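Putative L-alanine-DL-glutamate epimerase (Burkholderia xenovorans, PDB 3SN0) probably racemises or epimerises an acid substrate, as a magnesium-binding member of the mandelate racemase/muconate lactonizing enzyme family. Local coordinates at residues Y122-P127 with A161-I166; L217-F222 with E245-S250. One frame throughout, in Å; residues are numbered along the deposited sequence. Where two conformers were deposited one is given.

Overall arrangement
Both contacts are buried at the mouth of one enolase-type barrel, and they illustrate how a single active site is assembled from successive strand ends. Contact 1 joins strand 118-123 to strand 161-168; contact 2 joins strand 215-219, the next neighbour of 161-168, to the end of strand 243-245. Their centres lie about 14 Å apart, and both reach the same fumarate. Contact 1 supplies a lysine, a histidine and an amide, whereas contact 2 gathers carboxylates round a magnesium ion. The salt bridge from K163 to E245 and a probable backbone bond from L217 N to I162 O join them. Contact 2 alone also meets neighbouring subunits, through its outer loop.

Contact 1. Residues Y122-P127 with A161-I166; sequences YWSHCP and AIKTNI. With FUM (fumaric acid), chain C.
At the entrance of the (beta/alpha)7beta barrel, the modified TIM barrel of the enolase superfamily, strand 161-168 and the loop after strand 118-123 bring H125, K163 and N165 to the active site. The backbone seam is short, with one bridge between W123 and I162: W123 N donates to A161 O, and K163 N returns a bond to W123 O. Beyond it the chain turns, and C126 N closes on K163 O at 2.8 Å, a nearly straight bond (172°), just before the cis peptide leading to P127.

The main side-chain pairing is Y122 with K163. With CG held between its own backbone N and carbonyl carbon (chi1 67°), the Y122 ring lies beside the lysine, whose CB approaches CE1 at 3.6 Å. In the conformer described, the lysine chain bends at chi3 (79°), and its NZ reaches the ring edge near the plane, donating to Y122 OH at 2.6 Å. The same NZ forms a salt bridge with the metal ligand E245, so two partners help fix the ammonium of K163, a residue seen to bind 2-oxoglutarate. On the other side of the strand, I162 CG2 packs against C126 SG at 3.9 Å, while that sulfur also lies over the rim of one face of the W123 ring.

H125 and N165 hold the C6 carboxylate of fumarate, and R178 also bonds the ligand. H125 presents NE2 to fumarate O7 at 2.9 Å; its ND1 is held by D345 and its ring stacks on W129, which together orient the imidazole. N165 has its amide positioned at both ends: OD1 accepts from water 1 and is hydrogen-bonded to T128, whereas ND2 bonds N221 as well as the ligand. That ND2 meets fumarate O8 at 2.9 Å.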
loop_
_atom_site.group_PDB
_atom_site.type_symbol
_atom_site.label_atom_id
_atom_site.label_comp_id
_atom_site.label_asym_id
_atom_site.label_seq_id
_atom_site.Cartn_x
_atom_site.Cartn_y
_atom_site.Cartn_z
ATOM N N TYR A 122 -15.843 -34.009 9.380
ATOM C CA TYR A 122 -15.212 -34.184 10.682
ATOM C C TYR A 122 -16.273 -34.250 11.783
ATOM O O TYR A 122 -17.344 -33.625 11.684
ATOM C CB TYR A 122 -14.174 -33.115 10.972
ATOM C CG TYR A 122 -14.659 -31.699 11.160
ATOM C CD1 TYR A 122 -15.015 -31.232 12.424
ATOM C CD2 TYR A 122 -14.687 -30.799 10.098
ATOM C CE1 TYR A 122 -15.420 -29.920 12.620
ATOM C CE2 TYR A 122 -15.094 -29.479 10.288
ATOM C CZ TYR A 122 -15.428 -29.042 11.557
ATOM O OH TYR A 122 -15.840 -27.743 11.761
ATOM N N TRP A 123 -15.962 -35.031 12.810
ATOM C CA TRP A 123 -16.804 -35.179 13.992
ATOM C C TRP A 123 -16.466 -34.003 14.903
ATOM O O TRP A 123 -15.397 -33.953 15.534
ATOM C CB TRP A 123 -16.514 -36.519 14.677
ATOM C CG TRP A 123 -17.236 -36.793 15.965
ATOM C CD1 TRP A 123 -17.884 -35.900 16.767
ATOM C CD2 TRP A 123 -17.322 -38.053 16.631
ATOM N NE1 TRP A 123 -18.394 -36.527 17.873
ATOM C CE2 TRP A 123 -18.051 -37.848 17.826
ATOM C CE3 TRP A 123 -16.852 -39.338 16.336
ATOM C CZ2 TRP A 123 -18.326 -38.878 18.729
ATOM C CZ3 TRP A 123 -17.142 -40.372 17.229
ATOM C CH2 TRP A 123 -17.870 -40.132 18.409
ATOM N N SER A 124 -17.386 -33.062 14.940
ATOM C CA SER A 124 -17.193 -31.806 15.641
ATOM C C SER A 124 -17.517 -31.934 17.120
ATOM O O SER A 124 -18.161 -32.887 17.548
ATOM C CB SER A 124 -18.054 -30.732 14.979
ATOM O OG SER A 124 -17.629 -29.447 15.372
ATOM N N HIS A 125 -17.107 -30.942 17.904
ATOM C CA HIS A 125 -17.375 -30.932 19.347
ATOM C C HIS A 125 -17.046 -32.283 19.978
ATOM O O HIS A 125 -17.851 -32.873 20.683
ATOM C CB HIS A 125 -18.816 -30.499 19.601
ATOM C CG HIS A 125 -19.138 -29.185 18.952
ATOM N ND1 HIS A 125 -19.792 -29.096 17.741
ATOM C CD2 HIS A 125 -18.810 -27.920 19.298
ATOM C CE1 HIS A 125 -19.871 -27.824 17.384
ATOM N NE2 HIS A 125 -19.288 -27.089 18.315
ATOM N N CYS A 126 -15.827 -32.728 19.692
ATOM C CA CYS A 126 -15.340 -34.047 20.031
ATOM C C CYS A 126 -13.990 -33.916 20.725
ATOM O O CYS A 126 -12.953 -33.726 20.049
ATOM C CB CYS A 126 -15.190 -34.868 18.760
ATOM S SG CYS A 126 -14.583 -36.560 19.040
ATOM N N PRO A 127 -13.968 -34.030 22.058
ATOM C CA PRO A 127 -15.018 -34.476 22.986
ATOM C C PRO A 127 -15.808 -33.353 23.675
ATOM O O PRO A 127 -16.438 -33.585 24.705
ATOM C CB PRO A 127 -14.217 -35.270 24.024
ATOM C CG PRO A 127 -12.870 -34.575 24.051
ATOM C CD PRO A 127 -12.694 -33.826 22.763
ATOM N N ALA A 161 -11.524 -37.336 10.918
ATOM C CA ALA A 161 -11.135 -36.070 11.572
ATOM C C ALA A 161 -12.055 -35.745 12.723
ATOM O O ALA A 161 -13.213 -36.103 12.695
ATOM C CB ALA A 161 -11.122 -34.912 10.558
ATOM N N ILE A 162 -11.530 -35.038 13.733
ATOM C CA ILE A 162 -12.310 -34.648 14.905
ATOM C C ILE A 162 -11.898 -33.234 15.304
ATOM O O ILE A 162 -10.763 -32.843 15.042
ATOM C CB ILE A 162 -12.087 -35.631 16.115
ATOM C CG1 ILE A 162 -10.623 -35.611 16.580
ATOM C CG2 ILE A 162 -12.508 -37.049 15.729
ATOM C CD1 ILE A 162 -10.283 -36.638 17.663
ATOM N N LYS A 163 -12.826 -32.469 15.896
ATOM C CA LYS A 163 -12.524 -31.113 16.352
ATOM C C LYS A 163 -12.818 -30.919 17.823
ATOM O O LYS A 163 -13.934 -31.210 18.296
ATOM C CB LYS A 163 -13.287 -30.063 15.544
ATOM C CG LYS A 163 -12.781 -28.640 15.785
ATOM C CD LYS A 163 -13.316 -27.632 14.762
ATOM C CE LYS A 163 -14.737 -27.189 15.063
ATOM N NZ LYS A 163 -15.312 -26.431 13.923
ATOM N N THR A 164 -11.820 -30.408 18.539
ATOM C CA THR A 164 -11.959 -30.109 19.942
ATOM C C THR A 164 -11.833 -28.601 20.193
ATOM O O THR A 164 -11.561 -27.821 19.272
ATOM C CB THR A 164 -10.943 -30.904 20.810
ATOM O OG1 THR A 164 -11.301 -30.751 22.182
ATOM C CG2 THR A 164 -9.476 -30.429 20.594
ATOM N N ASN A 165 -12.015 -28.209 21.444
ATOM C CA ASN A 165 -11.954 -26.796 21.880
ATOM C C ASN A 165 -10.948 -26.722 23.037
ATOM O O ASN A 165 -10.040 -27.535 23.074
ATOM C CB ASN A 165 -13.361 -26.310 22.269
ATOM C CG ASN A 165 -14.355 -26.379 21.115
ATOM O OD1 ASN A 165 -14.933 -27.442 20.827
ATOM N ND2 ASN A 165 -14.593 -25.225 20.452
ATOM N N ILE A 166 -11.069 -25.768 23.962
ATOM C CA ILE A 166 -10.042 -25.586 24.983
ATOM C C ILE A 166 -10.581 -26.090 26.311
ATOM O O ILE A 166 -11.672 -25.672 26.729
ATOM C CB ILE A 166 -9.643 -24.116 25.158
ATOM C CG1 ILE A 166 -9.283 -23.483 23.810
ATOM C CG2 ILE A 166 -8.446 -23.995 26.130
ATOM C CD1 ILE A 166 -9.198 -21.935 23.859
HETATM O OXT FUM C . -17.551 -22.574 23.327
HETATM C C FUM C . -18.639 -22.567 22.692
HETATM O O FUM C . -19.684 -22.109 23.218
HETATM C C4 FUM C . -18.747 -23.132 21.326
HETATM C C5 FUM C . -17.695 -23.644 20.680
HETATM C C6 FUM C . -17.834 -24.190 19.305
HETATM O O7 FUM C . -18.986 -24.268 18.796
HETATM O O8 FUM C . -16.793 -24.556 18.683
HETATM O O HOH W 1 -15.477 -28.407 18.379
#

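Contact 2. Residues L217-F222 with E245-S250; sequences LLDLNF and EIDSYS. With MG (magnesium ion), chain B; FUM (fumaric acid), chain C.
Two carboxylates, D219 and E245, approach with D219 OD2 only 3.0 Å from E245 OE1, a closeness probably made tolerable by the magnesium ion that both bind. They face each other across a parallel bridge between neighbouring barrel strands, in the classic metal site of the enolase superfamily. D219 OD2 and E245 OE1 bind the ion at 2.2 and 1.9 Å; E269, just past strand 265-267, contributes a further ligand, and waters 2, 4 and 5 complete the six. Both side chains leave with CG opposite the backbone N (chi1 -161° in each), which carries them from the same face of the sheet to the metal. E245 OE2, in the conformer described, turns instead to K163 and W243.

D219 OD1 is occupied too: it accepts from N221 N in an Asx turn and from water 2, which also donates to D247 OD2. N221 sends a weak bond from ND2 to fumarate O8, its OD1 being held by N165.

Farther out, the aromatic F222 packs against the loop. D247 CB sits over the centre of the ring in a CH-pi contact, 3.4 Å from the centroid and 8° off the normal. Y249, whose OH bonds R77 of a second subunit, meets F222 obliquely, planes at 46°; F222 CE1 lies over the rim of one tyrosine face, 3.7 Å from Y249 CE2.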
loop_
_atom_site.group_PDB
_atom_site.type_symbol
_atom_site.label_atom_id
_atom_site.label_comp_id
_atom_site.label_asym_id
_atom_site.label_seq_id
_atom_site.Cartn_x
_atom_site.Cartn_y
_atom_site.Cartn_z
ATOM N N LEU A 217 -8.503 -31.243 14.582
ATOM C CA LEU A 217 -8.761 -29.824 14.418
ATOM C C LEU A 217 -8.885 -29.191 15.805
ATOM O O LEU A 217 -9.458 -29.786 16.723
ATOM C CB LEU A 217 -10.060 -29.595 13.641
ATOM C CG LEU A 217 -10.131 -30.044 12.174
ATOM C CD1 LEU A 217 -9.999 -31.580 11.991
ATOM C CD2 LEU A 217 -11.433 -29.560 11.612
ATOM N N LEU A 218 -8.403 -27.970 15.943
ATOM C CA LEU A 218 -8.466 -27.241 17.225
ATOM C C LEU A 218 -9.211 -25.931 17.020
ATOM O O LEU A 218 -8.781 -25.103 16.232
ATOM C CB LEU A 218 -7.070 -26.944 17.750
ATOM C CG LEU A 218 -6.951 -26.114 19.035
ATOM C CD1 LEU A 218 -7.725 -26.773 20.206
ATOM C CD2 LEU A 218 -5.484 -25.863 19.384
ATOM N N ASP A 219 -10.325 -25.749 17.719
ATOM C CA ASP A 219 -11.096 -24.522 17.626
ATOM C C ASP A 219 -10.852 -23.680 18.877
ATOM O O ASP A 219 -11.167 -24.097 19.984
ATOM C CB ASP A 219 -12.583 -24.837 17.460
ATOM C CG ASP A 219 -13.377 -23.681 16.898
ATOM O OD1 ASP A 219 -12.956 -22.517 17.077
ATOM O OD2 ASP A 219 -14.450 -23.947 16.290
ATOM N N LEU A 220 -10.333 -22.481 18.671
ATOM C CA LEU A 220 -10.057 -21.538 19.746
ATOM C C LEU A 220 -11.138 -20.449 19.852
ATOM O O LEU A 220 -11.086 -19.616 20.754
ATOM C CB LEU A 220 -8.682 -20.911 19.527
ATOM C CG LEU A 220 -7.490 -21.875 19.418
ATOM C CD1 LEU A 220 -6.213 -21.099 19.100
ATOM C CD2 LEU A 220 -7.327 -22.707 20.677
ATOM N N ASN A 221 -12.126 -20.495 18.959
ATOM C CA ASN A 221 -13.203 -19.513 18.911
ATOM C C ASN A 221 -12.674 -18.064 19.090
ATOM O O ASN A 221 -11.697 -17.679 18.430
ATOM C CB ASN A 221 -14.315 -19.893 19.908
ATOM C CG ASN A 221 -14.847 -21.286 19.679
ATOM O OD1 ASN A 221 -14.378 -22.249 20.291
ATOM N ND2 ASN A 221 -15.821 -21.415 18.781
ATOM N N PHE A 222 -13.301 -17.278 19.963
ATOM C CA PHE A 222 -12.909 -15.904 20.225
ATOM C C PHE A 222 -12.147 -15.838 21.567
ATOM O O PHE A 222 -12.188 -14.831 22.253
ATOM C CB PHE A 222 -14.155 -14.999 20.347
ATOM C CG PHE A 222 -14.933 -14.768 19.080
ATOM C CD1 PHE A 222 -14.670 -13.651 18.277
ATOM C CD2 PHE A 222 -15.997 -15.602 18.741
ATOM C CE1 PHE A 222 -15.412 -13.397 17.135
ATOM C CE2 PHE A 222 -16.771 -15.349 17.605
ATOM C CZ PHE A 222 -16.490 -14.235 16.805
ATOM N N GLU A 245 -8.643 -23.063 14.341
ATOM C CA GLU A 245 -9.775 -22.205 14.028
ATOM C C GLU A 245 -9.783 -21.031 15.002
ATOM O O GLU A 245 -9.782 -21.234 16.215
ATOM C CB GLU A 245 -11.060 -23.029 14.149
ATOM C CG GLU A 245 -12.280 -22.474 13.440
ATOM C CD GLU A 245 -13.436 -23.468 13.407
ATOM O OE1 GLU A 245 -14.588 -23.000 13.461
ATOM O OE2 GLU A 245 -13.211 -24.705 13.339
ATOM N N ILE A 246 -9.820 -19.811 14.461
ATOM C CA ILE A 246 -9.710 -18.570 15.262
ATOM C C ILE A 246 -10.719 -17.572 14.701
ATOM O O ILE A 246 -10.630 -17.170 13.532
ATOM C CB ILE A 246 -8.300 -17.953 15.131
ATOM C CG1 ILE A 246 -7.249 -18.894 15.721
ATOM C CG2 ILE A 246 -8.220 -16.567 15.853
ATOM C CD1 ILE A 246 -5.800 -18.480 15.417
ATOM N N ASP A 247 -11.699 -17.198 15.513
ATOM C CA ASP A 247 -12.621 -16.140 15.145
ATOM C C ASP A 247 -12.071 -14.798 15.564
ATOM O O ASP A 247 -11.588 -14.623 16.697
ATOM C CB ASP A 247 -13.981 -16.392 15.767
ATOM C CG ASP A 247 -14.602 -17.642 15.256
ATOM O OD1 ASP A 247 -14.837 -17.711 14.017
ATOM O OD2 ASP A 247 -14.829 -18.561 16.086
ATOM N N SER A 248 -12.168 -13.832 14.654
ATOM C CA SER A 248 -11.629 -12.495 14.876
ATOM C C SER A 248 -12.397 -11.477 14.065
ATOM O O SER A 248 -12.776 -11.733 12.917
ATOM C CB SER A 248 -10.158 -12.449 14.456
ATOM O OG SER A 248 -9.615 -11.162 14.748
ATOM N N TYR A 249 -12.616 -10.314 14.661
ATOM C CA TYR A 249 -13.127 -9.182 13.926
ATOM C C TYR A 249 -12.025 -8.201 13.507
ATOM O O TYR A 249 -12.311 -7.057 13.141
ATOM C CB TYR A 249 -14.233 -8.500 14.700
ATOM C CG TYR A 249 -15.476 -9.357 14.877
ATOM C CD1 TYR A 249 -16.042 -10.036 13.792
ATOM C CD2 TYR A 249 -16.084 -9.503 16.118
ATOM C CE1 TYR A 249 -17.204 -10.803 13.953
ATOM C CE2 TYR A 249 -17.236 -10.274 16.273
ATOM C CZ TYR A 249 -17.788 -10.918 15.180
ATOM O OH TYR A 249 -18.936 -11.682 15.322
ATOM N N SER A 250 -10.788 -8.670 13.516
ATOM C CA SER A 250 -9.642 -7.870 13.071
ATOM C C SER A 250 -8.933 -8.593 11.925
ATOM O O SER A 250 -8.134 -9.494 12.155
ATOM C CB SER A 250 -8.653 -7.642 14.207
ATOM O OG SER A 250 -7.506 -6.966 13.691
HETATM MG MG MG B . -15.672 -22.666 15.003
HETATM O OXT FUM C . -17.551 -22.574 23.327
HETATM C C FUM C . -18.639 -22.567 22.692
HETATM O O FUM C . -19.684 -22.109 23.218
HETATM C C4 FUM C . -18.747 -23.132 21.326
HETATM C C5 FUM C . -17.695 -23.644 20.680
HETATM C C6 FUM C . -17.834 -24.190 19.305
HETATM O O7 FUM C . -18.986 -24.268 18.796
HETATM O O8 FUM C . -16.793 -24.556 18.683
HETATM O O HOH W 2 -14.645 -21.102 15.687
HETATM O O HOH W 3 -17.029 -19.082 17.421
HETATM O O HOH W 4 -17.085 -22.764 16.415
HETATM O O HOH W 5 -16.635 -24.445 14.162
#